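PDB 4LZK: PixA inclusion body protein from Burkholderia cenocepacia, which is of unknown function but is probably a component of bacterial protein inclusion bodies. Local coordinates for residues 62-67 against 73-78; 103-108 against 179-184. One frame throughout, in Å; residues are numbered along the deposited sequence.

Contact 1. Residues 62-67 against 73-78; sequences GVSSSE and GLKLNV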
# COMPACT_ATOMS: atom_id res chain seq x y z
N GLY C 62 13.58 1.82 13.69
CA GLY C 62 12.55 1.39 14.60
C GLY C 62 11.28 2.23 14.49
O GLY C 62 10.37 2.10 15.30
N VAL C 63 11.21 3.10 13.49
CA VAL C 63 10.06 3.89 13.26
C VAL C 63 9.39 3.39 11.95
O VAL C 63 10.06 3.21 10.99
CB VAL C 63 10.49 5.35 13.11
CG1 VAL C 63 9.31 6.19 12.73
CG2 VAL C 63 11.10 5.83 14.40
N SER C 64 8.09 3.14 11.94
CA SER C 64 7.39 2.79 10.66
C SER C 64 6.04 3.45 10.70
O SER C 64 5.58 3.89 11.74
CB SER C 64 7.21 1.28 10.53
OG SER C 64 6.35 0.74 11.56
N SER C 65 5.39 3.49 9.56
CA SER C 65 4.03 4.02 9.50
C SER C 65 3.40 3.61 8.21
O SER C 65 4.07 3.00 7.36
CB SER C 65 4.06 5.55 9.57
OG SER C 65 4.54 6.05 8.32
N SER C 66 2.13 3.97 8.07
CA SER C 66 1.36 3.73 6.83
C SER C 66 1.42 5.01 6.03
O SER C 66 0.44 5.79 5.99
CB SER C 66 -0.13 3.46 7.17
OG SER C 66 -0.29 2.36 8.09
N GLU C 67 2.58 5.26 5.43
CA GLU C 67 2.88 6.56 4.81
C GLU C 67 1.75 7.01 3.89
O GLU C 67 1.37 6.30 2.99
CB GLU C 67 4.19 6.43 4.02
CG GLU C 67 5.40 6.09 4.92
CD GLU C 67 6.74 5.71 4.23
OE1 GLU C 67 6.78 5.18 3.06
OE2 GLU C 67 7.79 5.93 4.90
N GLY C 73 -0.82 5.32 11.65
CA GLY C 73 -0.38 3.98 12.13
C GLY C 73 1.08 4.03 12.53
O GLY C 73 1.89 3.14 12.19
N LEU C 74 1.48 5.08 13.24
CA LEU C 74 2.89 5.31 13.54
C LEU C 74 3.35 4.30 14.60
O LEU C 74 2.64 4.03 15.56
CB LEU C 74 3.08 6.70 14.11
CG LEU C 74 4.47 7.17 14.41
CD1 LEU C 74 5.39 7.29 13.19
CD2 LEU C 74 4.41 8.51 15.17
N LYS C 75 4.51 3.74 14.39
CA LYS C 75 5.10 2.86 15.41
C LYS C 75 6.46 3.34 15.67
O LYS C 75 7.24 3.44 14.76
CB LYS C 75 5.15 1.43 14.96
CG LYS C 75 3.79 0.81 14.88
CD LYS C 75 3.81 -0.32 13.94
CE LYS C 75 2.76 -1.36 14.24
NZ LYS C 75 3.35 -2.36 15.18
N LEU C 76 6.78 3.62 16.92
CA LEU C 76 8.10 4.13 17.19
C LEU C 76 8.67 3.62 18.57
O LEU C 76 8.08 2.76 19.18
CB LEU C 76 8.10 5.65 17.07
CG LEU C 76 7.60 6.55 18.22
CD1 LEU C 76 7.24 7.97 17.74
CD2 LEU C 76 6.48 6.02 19.01
N ASN C 77 9.81 4.12 18.97
CA ASN C 77 10.46 3.70 20.22
C ASN C 77 10.12 4.63 21.38
O ASN C 77 10.14 5.85 21.21
CB ASN C 77 11.99 3.60 20.05
CG ASN C 77 12.40 2.93 18.76
OD1 ASN C 77 12.56 1.70 18.72
ND2 ASN C 77 12.58 3.76 17.65
N VAL C 78 9.78 4.07 22.56
CA VAL C 78 9.79 4.91 23.75
C VAL C 78 11.09 5.74 23.79
O VAL C 78 12.19 5.21 23.64
CB VAL C 78 9.66 4.05 25.02
CG1 VAL C 78 9.88 4.89 26.27
CG2 VAL C 78 8.37 3.35 25.01
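A single antiparallel beta bridge, Ser-64 opposite Lys-75, joins the loop after strand 53-57 to strand 72-76. The two segments run in opposite directions, 171° apart. Two backbone bonds make a hydrogen-bonded pair. Ser-64 N donates to Lys-75 O over 3.0 Å. Lys-75 N returns a bond to Ser-64 O over 2.9 Å. CA-H...O contacts flank the bridge. Val-63 CA lies 3.2 Å from Lys-75 O, and Ser-65 CA lies 3.5 Å from Gly-73 O.

The pair has two different faces. Val-63, Leu-74 and Leu-76 share one. Val-63 straddles its two leucine partners: CG1, anti to the backbone N (chi1 174°), meets Leu-74 CD1 at 4.1 Å. Its CG2 lies 4.0 Å from Leu-76 CB, where the two side chains run side by side and point the same way. Ile-20 and Ile-22 of strand 19-26 pack against this face.

Ser-64 and Lys-75 make the other face. The lysine passes the serine with its aliphatic part, Lys-75 CD lying 3.6 Å from Ser-64 OG. That hydroxyl is hydrogen-bonded to Gln-183 OE1 of a neighbouring subunit. At the end of the pair, the amide of Asn-77 lies beside the Gly-62 peptide, with ND2 3.6 Å from Gly-62 O. ND2 is hydrogen-bonded to Asp-80 and to Pro-61 O, while OD1 is hydrogen-bonded to Ser-106 OG of the neighbouring subunit.

The chemistry is thus mixed. The apolar side packs on strand 19-26, and on that side Ser-65 OG is hydrogen-bonded to Asn-57 of the same chain. Ser-64 OG and Asn-77 OD1 instead tie the bridge to another subunit.

Contact 2. Residues 103-108 against 179-184; sequences QQYSGA and FWVWQA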
# COMPACT_ATOMS: atom_id res chain seq x y z
N GLN C 103 -4.56 16.06 21.52
CA GLN C 103 -4.92 15.37 22.75
C GLN C 103 -5.13 13.91 22.62
O GLN C 103 -5.33 13.37 21.50
CB GLN C 103 -6.16 16.00 23.34
CG GLN C 103 -7.46 15.75 22.68
CD GLN C 103 -8.48 16.77 23.15
OE1 GLN C 103 -8.46 17.90 22.69
NE2 GLN C 103 -9.36 16.37 24.07
N GLN C 104 -5.07 13.21 23.75
CA GLN C 104 -5.39 11.82 23.77
C GLN C 104 -6.83 11.60 23.48
O GLN C 104 -7.69 12.22 24.05
CB GLN C 104 -5.10 11.23 25.16
CG GLN C 104 -5.44 9.75 25.34
CD GLN C 104 -4.87 9.24 26.63
OE1 GLN C 104 -4.58 10.04 27.55
NE2 GLN C 104 -4.69 7.94 26.73
N TYR C 105 -7.12 10.66 22.60
CA TYR C 105 -8.49 10.28 22.28
C TYR C 105 -8.83 8.91 22.91
O TYR C 105 -9.92 8.72 23.39
CB TYR C 105 -8.62 10.27 20.75
CG TYR C 105 -10.01 10.01 20.23
CD1 TYR C 105 -10.97 11.03 20.18
CD2 TYR C 105 -10.38 8.76 19.74
CE1 TYR C 105 -12.27 10.77 19.71
CE2 TYR C 105 -11.66 8.54 19.22
CZ TYR C 105 -12.59 9.55 19.23
OH TYR C 105 -13.83 9.34 18.73
N SER C 106 -7.94 7.92 22.81
CA SER C 106 -8.21 6.55 23.30
C SER C 106 -6.87 5.96 23.68
O SER C 106 -5.86 6.39 23.23
CB SER C 106 -8.69 5.55 22.18
OG SER C 106 -9.88 5.97 21.53
N GLY C 107 -6.90 4.92 24.49
CA GLY C 107 -5.72 4.17 24.74
C GLY C 107 -4.80 4.63 25.83
O GLY C 107 -5.18 5.36 26.67
N ALA C 108 -3.58 4.13 25.80
CA ALA C 108 -2.56 4.50 26.80
C ALA C 108 -2.05 5.93 26.51
O ALA C 108 -2.08 6.38 25.35
CB ALA C 108 -1.39 3.50 26.74
N PHE C 179 -11.49 18.24 13.72
CA PHE C 179 -10.50 17.35 14.21
C PHE C 179 -10.54 15.99 13.57
O PHE C 179 -11.61 15.54 13.10
CB PHE C 179 -10.60 17.19 15.71
CG PHE C 179 -11.69 16.24 16.16
CD1 PHE C 179 -12.98 16.69 16.30
CD2 PHE C 179 -11.39 14.93 16.56
CE1 PHE C 179 -14.00 15.81 16.74
CE2 PHE C 179 -12.40 14.07 16.96
CZ PHE C 179 -13.72 14.54 17.09
N TRP C 180 -9.39 15.33 13.54
CA TRP C 180 -9.32 13.96 13.07
C TRP C 180 -8.56 13.12 14.11
O TRP C 180 -7.86 13.68 15.01
CB TRP C 180 -8.63 13.86 11.76
CG TRP C 180 -7.10 13.87 11.78
CD1 TRP C 180 -6.29 12.77 11.80
CD2 TRP C 180 -6.22 14.99 11.75
NE1 TRP C 180 -5.02 13.13 11.77
CE2 TRP C 180 -4.90 14.49 11.80
CE3 TRP C 180 -6.40 16.37 11.70
CZ2 TRP C 180 -3.76 15.32 11.78
CZ3 TRP C 180 -5.29 17.19 11.69
CH2 TRP C 180 -3.98 16.67 11.74
N VAL C 181 -8.70 11.81 14.02
CA VAL C 181 -8.04 10.94 14.94
C VAL C 181 -7.07 10.12 14.18
O VAL C 181 -7.38 9.62 13.08
CB VAL C 181 -9.08 10.05 15.62
CG1 VAL C 181 -8.48 9.04 16.54
CG2 VAL C 181 -10.11 10.90 16.34
N TRP C 182 -5.88 9.94 14.76
CA TRP C 182 -4.86 9.13 14.18
C TRP C 182 -4.33 8.19 15.24
O TRP C 182 -4.66 8.35 16.42
CB TRP C 182 -3.78 10.01 13.56
CG TRP C 182 -3.16 11.07 14.36
CD1 TRP C 182 -3.67 12.27 14.68
CD2 TRP C 182 -1.81 11.05 14.90
NE1 TRP C 182 -2.77 13.01 15.45
CE2 TRP C 182 -1.61 12.30 15.57
CE3 TRP C 182 -0.77 10.11 14.89
CZ2 TRP C 182 -0.46 12.61 16.23
CZ3 TRP C 182 0.39 10.40 15.54
CH2 TRP C 182 0.55 11.66 16.22
N GLN C 183 -3.50 7.25 14.87
CA GLN C 183 -3.11 6.15 15.75
C GLN C 183 -1.58 5.98 15.76
O GLN C 183 -0.89 6.13 14.74
CB GLN C 183 -3.76 4.81 15.29
CG GLN C 183 -5.23 4.92 15.02
CD GLN C 183 -5.85 3.67 14.37
OE1 GLN C 183 -5.27 3.07 13.48
NE2 GLN C 183 -7.05 3.30 14.82
N ALA C 184 -1.06 5.69 16.95
CA ALA C 184 0.35 5.54 17.13
C ALA C 184 0.59 4.50 18.27
O ALA C 184 -0.33 4.19 19.04
CB ALA C 184 0.95 6.87 17.47
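Tyr-105 meets Val-181 and Phe-179 on strand 96-105, inside a mixed beta-sheet. Strand 96-105 and strand 172-186 both pair antiparallel with strand 154-167. The contact therefore links two strands that share this partner, and no hydrogen bond joins residues 103-108 to 179-184.

The segment starts at Gln-103, whose backbone pairs with Ala-159 of the shared strand. Tyr-105 carries the contact. Its ring is swung trans to the amide nitrogen (chi1 -175°), which sends it across Val-181. The two side chains cross at about a right angle. Val-181 CG2 sits over the middle of one ring face, 3.8 Å from the centroid and only 2° off the ring normal, in a CH-pi contact. The other methyl of the valine, CG1, touches the ring at CD2, 3.7 Å away. Phe-179 adds a lighter apolar touch farther along the tyrosine ring, with its CE2 4.3 Å from Tyr-105 CE1. All three touching side chains are buried.

Ser-106 follows where the chain bends. Tyr-105 and Ser-106 both pair with Tyr-157, forming a classic beta bulge. The bulge also borders another copy of the protein: the Ser-106 hydroxyl is hydrogen-bonded to Lys-15 NZ and to Asn-77 OD1, both of one neighbouring subunit.

The centres of the two contacts lie about 15 Å apart, and contact 2 lies wholly after contact 1 in the sequence. One sheet receives both. Strand 72-76 of contact 1 runs parallel to strand 172-186 of contact 2, and the two are neighbours. They touch directly, Leu-74 N lying 3.0 Å from Gln-183 O in a probable hydrogen bond. Leu-74 O also packs on Ala-184 CB. The contacts meet again between subunits. Residues of contact 1 bond to Gln-183 and Ser-106 of one neighbour, while contact 2 offers those same residues to another neighbour. This is consistent with the two regions being complementary halves of an interface that recurs in the six-chain assembly.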